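Local coordinates for protein cortical-lytic enzyme (PDB 4S3J) that acts as an N-acetylglucosaminidase that degrades partially broken-down cortex peptidoglycan during germination of Bacillus spores, at residues 194-199 / 234-239; 295-300 / 383-388; 320-325 / 391-396. One frame throughout, in Å; residues are numbered along the deposited sequence.

How the interactions relate
All three interactions belong to the glycosyl hydrolase family 18 TIM barrel. Interaction 1 stands alone on its outer helical layer: its centre is about 39 Å from that of interaction 2 and about 34 Å from that of interaction 3. Interactions 2 and 3, by contrast, have centres about 8 Å apart and form one buried polar network. Asn323 of interaction 3 joins them, its OD1 2.8 Å from Ser297 OG and its ND2 2.8 Å from Glu385 OE2, both probable hydrogen bonds. They also share one water and helix 387-400. Glu220, the likely proton donor, belongs to none of the three; in sequence it falls between the two segments of interaction 1.

Interaction 1: residues 194-199 / 234-239; sequences TIQNKF and LRNVKI
The amide groups of Gln196 and Asn236 meet through one oxygen and one nitrogen, with their planes turned 49° apart. Asn236 offers the ND2 end of its amide, and Gln196 OE1 lies within the plane of that amide; on the acceptor side, ND2 approaches OE1 almost in line with the carbonyl bond of Gln196. The single hydrogen bond, from Asn236 ND2 to Gln196 OE1, is 2.9 Å long and fairly straight, with 160° at the hydrogen. Around it the contact is thin: the next nearest atom is Asn236 CG, 3.9 Å from Gln196 OE1.

Gln196 spans the gap because its chain is stretched, with CG anti to the backbone N (chi1 -175°) and the same extended course continuing to CD. Asn236 is shorter and crosses it at about a right angle. The rotation of the Gln196 amide is fixed from both ends, since NE2 donates to the backbone O of Ile189 in helix 183-191 while OE1 accepts from Asn236.

Helices 193-210 and 227-240, which carry the pair, lie in the outer helical layer of the TIM barrel, on the two sides in sequence of the barrel strand 214-218. Gln196 also rests against Phe233 of the second helix. On its far side that helix meets helix 269-275, where Leu234 packs on Gln272 and Ile275.

An amide pair that itself carries no charge thus joins the helices at the surface, with only 59 Å² buried between the segments. Because the backbone carbonyl of Ile189 can only accept, its bond settles which end of the Gln196 amide is nitrogen; the bond between the two side chains then settles the orientation of Asn236.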
loop_
_atom_site.group_PDB
_atom_site.type_symbol
_atom_site.label_atom_id
_atom_site.label_comp_id
_atom_site.label_asym_id
_atom_site.label_seq_id
_atom_site.Cartn_x
_atom_site.Cartn_y
_atom_site.Cartn_z
ATOM N N THR A 194 6.536 -34.813 11.009
ATOM C CA THR A 194 5.176 -35.338 11.112
ATOM C C THR A 194 4.140 -34.213 11.200
ATOM O O THR A 194 3.131 -34.234 10.486
ATOM C CB THR A 194 5.039 -36.257 12.316
ATOM O OG1 THR A 194 5.941 -37.359 12.151
ATOM C CG2 THR A 194 3.609 -36.777 12.447
ATOM N N ILE A 195 4.385 -33.241 12.072
ATOM C CA ILE A 195 3.490 -32.089 12.201
ATOM C C ILE A 195 3.484 -31.266 10.918
ATOM O O ILE A 195 2.422 -30.864 10.454
ATOM C CB ILE A 195 3.903 -31.208 13.388
ATOM C CG1 ILE A 195 3.649 -31.957 14.699
ATOM C CG2 ILE A 195 3.150 -29.878 13.389
ATOM C CD1 ILE A 195 4.236 -31.304 15.905
ATOM N N GLN A 196 4.654 -31.043 10.329
ATOM C CA GLN A 196 4.734 -30.228 9.114
ATOM C C GLN A 196 3.956 -30.891 7.976
ATOM O O GLN A 196 3.305 -30.221 7.189
ATOM C CB GLN A 196 6.191 -29.984 8.708
ATOM C CG GLN A 196 6.335 -29.050 7.529
ATOM C CD GLN A 196 7.780 -28.802 7.150
ATOM O OE1 GLN A 196 8.198 -29.109 6.034
ATOM N NE2 GLN A 196 8.538 -28.210 8.058
ATOM N N ASN A 197 4.012 -32.220 7.888
ATOM C CA ASN A 197 3.296 -32.913 6.822
ATOM C C ASN A 197 1.785 -32.752 6.974
ATOM O O ASN A 197 1.070 -32.496 6.000
ATOM C CB ASN A 197 3.668 -34.400 6.819
ATOM C CG ASN A 197 2.911 -35.186 5.772
ATOM O OD1 ASN A 197 3.036 -34.927 4.579
ATOM N ND2 ASN A 197 2.102 -36.144 6.219
ATOM N N LYS A 198 1.315 -32.862 8.212
ATOM C CA LYS A 198 -0.096 -32.657 8.532
ATOM C C LYS A 198 -0.509 -31.218 8.248
ATOM O O LYS A 198 -1.582 -30.956 7.714
ATOM C CB LYS A 198 -0.363 -32.978 10.002
ATOM C CG LYS A 198 -1.802 -32.727 10.453
ATOM C CD LYS A 198 -2.056 -33.238 11.872
ATOM C CE LYS A 198 -3.430 -32.792 12.380
ATOM N NZ LYS A 198 -3.548 -32.838 13.874
ATOM N N PHE A 199 0.375 -30.299 8.610
ATOM C CA PHE A 199 0.165 -28.863 8.399
ATOM C C PHE A 199 -0.051 -28.558 6.925
ATOM O O PHE A 199 -1.029 -27.881 6.556
ATOM C CB PHE A 199 1.375 -28.096 8.966
ATOM C CG PHE A 199 1.226 -26.584 8.998
ATOM C CD1 PHE A 199 0.114 -25.987 9.576
ATOM C CD2 PHE A 199 2.236 -25.783 8.523
ATOM C CE1 PHE A 199 -0.005 -24.609 9.634
ATOM C CE2 PHE A 199 2.127 -24.394 8.578
ATOM C CZ PHE A 199 1.002 -23.818 9.156
ATOM N N LEU A 234 9.296 -23.899 2.763
ATOM C CA LEU A 234 8.729 -23.253 1.588
ATOM C C LEU A 234 8.925 -24.129 0.353
ATOM O O LEU A 234 7.997 -24.258 -0.452
ATOM C CB LEU A 234 9.340 -21.868 1.387
ATOM C CG LEU A 234 8.951 -20.834 2.459
ATOM C CD1 LEU A 234 9.811 -19.612 2.258
ATOM C CD2 LEU A 234 7.459 -20.472 2.412
ATOM N N ARG A 235 10.079 -24.797 0.234
ATOM C CA ARG A 235 10.270 -25.707 -0.884
ATOM C C ARG A 235 9.275 -26.852 -0.793
ATOM O O ARG A 235 8.708 -27.257 -1.794
ATOM C CB ARG A 235 11.702 -26.274 -0.943
ATOM C CG ARG A 235 12.796 -25.230 -1.055
ATOM C CD ARG A 235 14.203 -25.822 -1.158
ATOM N NE ARG A 235 15.194 -24.747 -1.122
ATOM C CZ ARG A 235 16.007 -24.483 -0.102
ATOM N NH1 ARG A 235 16.008 -25.247 0.988
ATOM N NH2 ARG A 235 16.844 -23.454 -0.179
ATOM N N ASN A 236 9.050 -27.373 0.415
ATOM C CA ASN A 236 8.124 -28.493 0.568
ATOM C C ASN A 236 6.701 -28.120 0.164
ATOM O O ASN A 236 6.009 -28.905 -0.475
ATOM C CB ASN A 236 8.123 -29.006 2.003
ATOM C CG ASN A 236 9.409 -29.740 2.370
ATOM O OD1 ASN A 236 10.185 -30.153 1.501
ATOM N ND2 ASN A 236 9.645 -29.890 3.671
ATOM N N VAL A 237 6.257 -26.923 0.541
ATOM C CA VAL A 237 4.929 -26.466 0.143
ATOM C C VAL A 237 4.861 -26.254 -1.369
ATOM O O VAL A 237 3.917 -26.704 -2.015
ATOM C CB VAL A 237 4.534 -25.147 0.852
ATOM C CG1 VAL A 237 3.191 -24.649 0.330
ATOM C CG2 VAL A 237 4.472 -25.350 2.368
ATOM N N LYS A 238 5.858 -25.559 -1.913
ATOM C CA LYS A 238 5.891 -25.239 -3.346
ATOM C C LYS A 238 5.784 -26.509 -4.181
ATOM O O LYS A 238 5.027 -26.566 -5.155
ATOM C CB LYS A 238 7.175 -24.488 -3.699
ATOM C CG LYS A 238 7.276 -24.123 -5.178
ATOM C CD LYS A 238 6.175 -23.205 -5.602
ATOM C CE LYS A 238 6.334 -22.821 -7.049
ATOM N NZ LYS A 238 5.090 -22.185 -7.528
ATOM N N ILE A 239 6.522 -27.535 -3.791
ATOM C CA ILE A 239 6.510 -28.755 -4.581
ATOM C C ILE A 239 5.136 -29.417 -4.541
ATOM O O ILE A 239 4.714 -29.981 -5.536
ATOM C CB ILE A 239 7.590 -29.746 -4.090
ATOM C CG1 ILE A 239 8.988 -29.192 -4.384
ATOM C CG2 ILE A 239 7.415 -31.116 -4.740
ATOM C CD1 ILE A 239 10.103 -29.884 -3.596
#

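Interaction 2: residues 295-300 / 383-388; sequences AISPIG and WFEDAR
Ala295 packs over one face of the Trp383 indole, where the loop after the sixth barrel strand meets the end of strand 379-383, which probably belongs to the alpha+beta insertion that family 18 barrels often carry between their seventh strand and the helix after it. Ala295 N stands 3.5 Å above the Trp383 ring plane, toward the rim, and Ala295 CB meets Trp383 CE3 at 3.9 Å. Ile296 runs past the tryptophan in the opposite sense, its CD1 3.9 Å from Trp383 CB.

Further along, water replaces direct bonding. One water takes the N-H of Ile296 and donates to Phe384 O. A second takes the N-H of Ser297 and donates to Glu385 OE2 at 2.7 Å. A third donates to Glu385 OE1 at 2.6 Å and reaches Ser297 OG only weakly. Glu385 turns its carboxylate into this row by a bend at chi2 (-71°), which brings OE2 to 3.3 Å from Ser297 OG.

The second shell sets these groups in place. Asn323 is the partner of both Ser297 OG and Glu385 OE2, while Ser389 OG binds Glu385 OE1. Trp383 NE1 is tied to Glu381, and the indole stacks with His369. Beyond Glu385, Asp386 caps helix 387-400, accepting weakly at OD1 from Arg388 N. Its other oxygen, OD2, is gripped side-on by both NE and NH2 of Arg388, with NH2 at 2.8 Å.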
loop_
_atom_site.group_PDB
_atom_site.type_symbol
_atom_site.label_atom_id
_atom_site.label_comp_id
_atom_site.label_asym_id
_atom_site.label_seq_id
_atom_site.Cartn_x
_atom_site.Cartn_y
_atom_site.Cartn_z
ATOM N N ALA A 295 7.759 10.695 8.469
ATOM C CA ALA A 295 7.067 9.998 7.384
ATOM C C ALA A 295 7.042 8.479 7.629
ATOM O O ALA A 295 8.055 7.895 8.017
ATOM C CB ALA A 295 7.712 10.290 6.076
ATOM N N ILE A 296 5.908 7.854 7.338
ATOM C CA ILE A 296 5.740 6.416 7.570
ATOM C C ILE A 296 6.547 5.594 6.552
ATOM O O ILE A 296 7.141 4.573 6.911
ATOM C CB ILE A 296 4.232 5.997 7.528
ATOM C CG1 ILE A 296 3.472 6.456 8.785
ATOM C CG2 ILE A 296 4.068 4.483 7.484
ATOM C CD1 ILE A 296 3.290 7.887 8.912
ATOM N N SER A 297 6.557 6.015 5.293
ATOM C CA SER A 297 7.262 5.284 4.240
ATOM C C SER A 297 8.019 6.236 3.301
ATOM O O SER A 297 7.664 6.403 2.118
ATOM C CB SER A 297 6.267 4.414 3.469
ATOM O OG SER A 297 5.187 5.178 2.957
ATOM N N PRO A 298 9.065 6.907 3.822
ATOM C CA PRO A 298 9.830 7.890 3.042
ATOM C C PRO A 298 10.392 7.248 1.771
ATOM O O PRO A 298 10.863 6.119 1.841
ATOM C CB PRO A 298 10.940 8.311 4.007
ATOM C CG PRO A 298 11.067 7.163 4.948
ATOM C CD PRO A 298 9.674 6.658 5.139
ATOM N N ILE A 299 10.319 7.939 0.639
ATOM C CA ILE A 299 10.533 7.289 -0.646
ATOM C C ILE A 299 11.999 6.915 -0.894
ATOM O O ILE A 299 12.272 5.954 -1.589
ATOM C CB ILE A 299 9.991 8.192 -1.780
ATOM C CG1 ILE A 299 9.786 7.366 -3.050
ATOM C CG2 ILE A 299 10.889 9.384 -1.986
ATOM C CD1 ILE A 299 8.889 8.046 -4.071
ATOM N N GLY A 300 12.940 7.655 -0.323
ATOM C CA GLY A 300 14.350 7.316 -0.464
ATOM C C GLY A 300 14.667 5.941 0.103
ATOM O O GLY A 300 15.188 5.064 -0.599
ATOM N N TRP A 383 1.734 12.835 10.137
ATOM C CA TRP A 383 2.299 12.431 8.841
ATOM C C TRP A 383 1.321 11.431 8.233
ATOM O O TRP A 383 0.797 10.594 8.957
ATOM C CB TRP A 383 3.694 11.811 9.000
ATOM C CG TRP A 383 4.726 12.820 9.363
ATOM C CD1 TRP A 383 5.015 13.292 10.610
ATOM C CD2 TRP A 383 5.594 13.510 8.459
ATOM N NE1 TRP A 383 6.016 14.235 10.541
ATOM C CE2 TRP A 383 6.403 14.380 9.236
ATOM C CE3 TRP A 383 5.778 13.471 7.072
ATOM C CZ2 TRP A 383 7.343 15.233 8.657
ATOM C CZ3 TRP A 383 6.737 14.291 6.510
ATOM C CH2 TRP A 383 7.506 15.158 7.298
ATOM N N PHE A 384 1.035 11.544 6.937
ATOM C CA PHE A 384 0.024 10.673 6.353
ATOM C C PHE A 384 0.286 10.442 4.862
ATOM O O PHE A 384 1.405 10.675 4.397
ATOM C CB PHE A 384 -1.394 11.228 6.656
ATOM C CG PHE A 384 -1.760 12.499 5.962
ATOM C CD1 PHE A 384 -1.226 13.731 6.360
ATOM C CD2 PHE A 384 -2.707 12.475 4.953
ATOM C CE1 PHE A 384 -1.597 14.914 5.684
ATOM C CE2 PHE A 384 -3.065 13.651 4.272
ATOM C CZ PHE A 384 -2.541 14.864 4.665
ATOM N N GLU A 385 -0.705 9.911 4.150
ATOM C CA GLU A 385 -0.571 9.598 2.731
ATOM C C GLU A 385 -1.611 10.382 1.953
ATOM O O GLU A 385 -2.763 10.479 2.395
ATOM C CB GLU A 385 -0.767 8.111 2.483
ATOM C CG GLU A 385 0.212 7.181 3.199
ATOM C CD GLU A 385 1.617 7.259 2.615
ATOM O OE1 GLU A 385 1.757 7.520 1.392
ATOM O OE2 GLU A 385 2.580 7.088 3.386
ATOM N N ASP A 386 -1.239 10.927 0.786
ATOM C CA ASP A 386 -2.232 11.568 -0.078
ATOM C C ASP A 386 -1.907 11.320 -1.550
ATOM O O ASP A 386 -0.987 10.559 -1.874
ATOM C CB ASP A 386 -2.382 13.083 0.202
ATOM C CG ASP A 386 -1.190 13.936 -0.256
ATOM O OD1 ASP A 386 -0.278 13.454 -0.959
ATOM O OD2 ASP A 386 -1.199 15.153 0.083
ATOM N N ALA A 387 -2.674 11.952 -2.446
ATOM C CA ALA A 387 -2.544 11.654 -3.867
ATOM C C ALA A 387 -1.135 11.931 -4.411
ATOM O O ALA A 387 -0.651 11.212 -5.309
ATOM C CB ALA A 387 -3.586 12.434 -4.664
ATOM N N ARG A 388 -0.484 12.965 -3.886
ATOM C CA ARG A 388 0.851 13.325 -4.349
ATOM C C ARG A 388 1.855 12.216 -4.056
ATOM O O ARG A 388 2.631 11.824 -4.945
ATOM C CB ARG A 388 1.324 14.630 -3.699
ATOM C CG ARG A 388 0.500 15.846 -4.144
ATOM C CD ARG A 388 0.795 17.080 -3.321
ATOM N NE ARG A 388 0.355 16.946 -1.928
ATOM C CZ ARG A 388 0.335 17.946 -1.049
ATOM N NH1 ARG A 388 0.722 19.160 -1.417
ATOM N NH2 ARG A 388 -0.079 17.730 0.196
HETATM O O HOH W 1 3.923 9.820 5.923
HETATM O O HOH W 2 4.963 8.149 3.992
HETATM O O HOH W 3 4.137 7.124 0.313
#

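Interaction 3: residues 320-325 / 391-396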
loop_
_atom_site.group_PDB
_atom_site.type_symbol
_atom_site.label_atom_id
_atom_site.label_comp_id
_atom_site.label_asym_id
_atom_site.label_seq_id
_atom_site.Cartn_x
_atom_site.Cartn_y
_atom_site.Cartn_z
ATOM N N MET A 320 5.617 -4.205 -3.571
ATOM C CA MET A 320 5.966 -3.130 -2.644
ATOM C C MET A 320 4.857 -2.897 -1.628
ATOM O O MET A 320 3.729 -2.553 -1.997
ATOM C CB MET A 320 6.235 -1.831 -3.426
ATOM C CG MET A 320 6.616 -0.629 -2.551
ATOM S SD MET A 320 6.680 0.902 -3.515
ATOM C CE MET A 320 4.938 1.212 -3.758
ATOM N N GLY A 321 5.172 -3.068 -0.350
ATOM C CA GLY A 321 4.220 -2.757 0.706
ATOM C C GLY A 321 3.941 -1.272 0.774
ATOM O O GLY A 321 4.851 -0.457 0.637
ATOM N N GLN A 322 2.664 -0.918 0.930
ATOM C CA GLN A 322 2.258 0.476 1.032
ATOM C C GLN A 322 1.216 0.670 2.120
ATOM O O GLN A 322 0.145 0.085 2.063
ATOM C CB GLN A 322 1.701 0.957 -0.302
ATOM C CG GLN A 322 1.259 2.413 -0.290
ATOM C CD GLN A 322 2.418 3.372 -0.032
ATOM O OE1 GLN A 322 3.474 3.279 -0.666
ATOM N NE2 GLN A 322 2.225 4.295 0.910
ATOM N N ASN A 323 1.523 1.539 3.075
ATOM C CA ASN A 323 0.580 1.926 4.112
ATOM C C ASN A 323 -0.492 2.843 3.548
ATOM O O ASN A 323 -0.191 3.715 2.715
ATOM C CB ASN A 323 1.315 2.642 5.251
ATOM C CG ASN A 323 2.117 3.828 4.755
ATOM O OD1 ASN A 323 3.103 3.658 4.011
ATOM N ND2 ASN A 323 1.677 5.039 5.099
ATOM N N LEU A 324 -1.725 2.664 4.007
ATOM C CA LEU A 324 -2.778 3.638 3.714
ATOM C C LEU A 324 -2.997 4.577 4.912
ATOM O O LEU A 324 -3.646 5.631 4.776
ATOM C CB LEU A 324 -4.075 2.914 3.334
ATOM C CG LEU A 324 -4.041 2.194 1.973
ATOM C CD1 LEU A 324 -5.320 1.372 1.795
ATOM C CD2 LEU A 324 -3.895 3.194 0.867
ATOM N N TYR A 325 -2.432 4.213 6.060
ATOM C CA TYR A 325 -2.584 4.990 7.287
ATOM C C TYR A 325 -1.481 6.026 7.465
ATOM O O TYR A 325 -0.374 5.877 6.938
ATOM C CB TYR A 325 -2.584 4.052 8.510
ATOM C CG TYR A 325 -1.345 3.173 8.552
ATOM C CD1 TYR A 325 -1.309 1.944 7.884
ATOM C CD2 TYR A 325 -0.194 3.572 9.238
ATOM C CE1 TYR A 325 -0.172 1.159 7.893
ATOM C CE2 TYR A 325 0.950 2.770 9.256
ATOM C CZ TYR A 325 0.947 1.574 8.582
ATOM O OH TYR A 325 2.071 0.806 8.577
ATOM N N GLN A 391 1.216 8.976 -5.980
ATOM C CA GLN A 391 1.706 9.104 -7.355
ATOM C C GLN A 391 3.230 8.951 -7.423
ATOM O O GLN A 391 3.745 8.290 -8.333
ATOM C CB GLN A 391 1.258 10.432 -7.971
ATOM C CG GLN A 391 1.592 10.578 -9.459
ATOM C CD GLN A 391 0.932 9.523 -10.325
ATOM O OE1 GLN A 391 -0.293 9.480 -10.454
ATOM N NE2 GLN A 391 1.744 8.635 -10.903
ATOM N N SER A 392 3.958 9.509 -6.460
ATOM C CA SER A 392 5.404 9.307 -6.407
ATOM C C SER A 392 5.763 7.842 -6.259
ATOM O O SER A 392 6.719 7.375 -6.877
ATOM C CB SER A 392 6.021 10.098 -5.273
ATOM O OG SER A 392 5.830 11.491 -5.522
ATOM N N LYS A 393 5.009 7.124 -5.444
ATOM C CA LYS A 393 5.242 5.696 -5.258
ATOM C C LYS A 393 4.929 4.889 -6.516
ATOM O O LYS A 393 5.692 3.985 -6.876
ATOM C CB LYS A 393 4.413 5.188 -4.085
ATOM C CG LYS A 393 4.923 5.646 -2.717
ATOM C CD LYS A 393 6.218 4.941 -2.360
ATOM C CE LYS A 393 6.818 5.412 -1.031
ATOM N NZ LYS A 393 5.961 5.152 0.156
ATOM N N PHE A 394 3.844 5.231 -7.215
ATOM C CA PHE A 394 3.522 4.574 -8.486
ATOM C C PHE A 394 4.665 4.798 -9.492
ATOM O O PHE A 394 5.051 3.867 -10.211
ATOM C CB PHE A 394 2.214 5.110 -9.076
ATOM C CG PHE A 394 0.949 4.688 -8.333
ATOM C CD1 PHE A 394 0.928 3.644 -7.397
ATOM C CD2 PHE A 394 -0.237 5.398 -8.555
ATOM C CE1 PHE A 394 -0.251 3.277 -6.763
ATOM C CE2 PHE A 394 -1.401 5.045 -7.914
ATOM C CZ PHE A 394 -1.407 3.978 -6.998
ATOM N N ASN A 395 5.191 6.021 -9.570
ATOM C CA ASN A 395 6.295 6.323 -10.494
ATOM C C ASN A 395 7.567 5.545 -10.111
ATOM O O ASN A 395 8.319 5.091 -10.981
ATOM C CB ASN A 395 6.569 7.817 -10.531
ATOM C CG ASN A 395 5.458 8.593 -11.227
ATOM O OD1 ASN A 395 4.524 8.008 -11.800
ATOM N ND2 ASN A 395 5.539 9.909 -11.156
ATOM N N LEU A 396 7.803 5.372 -8.811
ATOM C CA LEU A 396 8.928 4.551 -8.361
ATOM C C LEU A 396 8.782 3.098 -8.840
ATOM O O LEU A 396 9.763 2.474 -9.283
ATOM C CB LEU A 396 9.039 4.606 -6.846
ATOM C CG LEU A 396 10.094 3.707 -6.192
ATOM C CD1 LEU A 396 11.499 4.111 -6.668
ATOM C CD2 LEU A 396 10.011 3.778 -4.687
HETATM O O HOH W 4 6.172 2.337 0.492
HETATM O O HOH W 3 4.137 7.124 0.313
#
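Strand 320-323 packs against the helix segment 391-396 with Gln322 and Lys393 nearest, their CA atoms 8.7 Å apart, so long side chains must bridge the layers of the barrel. Lys393 extends toward the strand, bent at chi2 and again at chi4 (62°), and lays its methylene chain along Gln322 OE1, with CG 3.5 Å from that oxygen. NZ then curls back to donate to Gln322 OE1 at 3.2 Å, in the carbonyl plane and on a lone pair. Met320 crosses the lysine at about a right angle, its CE 4.0 Å from Lys393 CB.

The Gln322 amide is held in this orientation by its other end: NE2 donates to Asn323 O at 3.1 Å. Neighbouring Asn323 is steadied by a bond from ND2 to Tyr325 O, as well as by its bonds to Ser297 and Glu385.

The main protein partner of the buried ammonium is Ser297 O, and two waters accept from it too. One of them also donates to Glu385 OE1, linking carboxylate and lysine. Four oxygens thus share three N-H groups, and the longer Gln322 bond may be only partly made. Together with the nearby negative charge they probably favour the charged form.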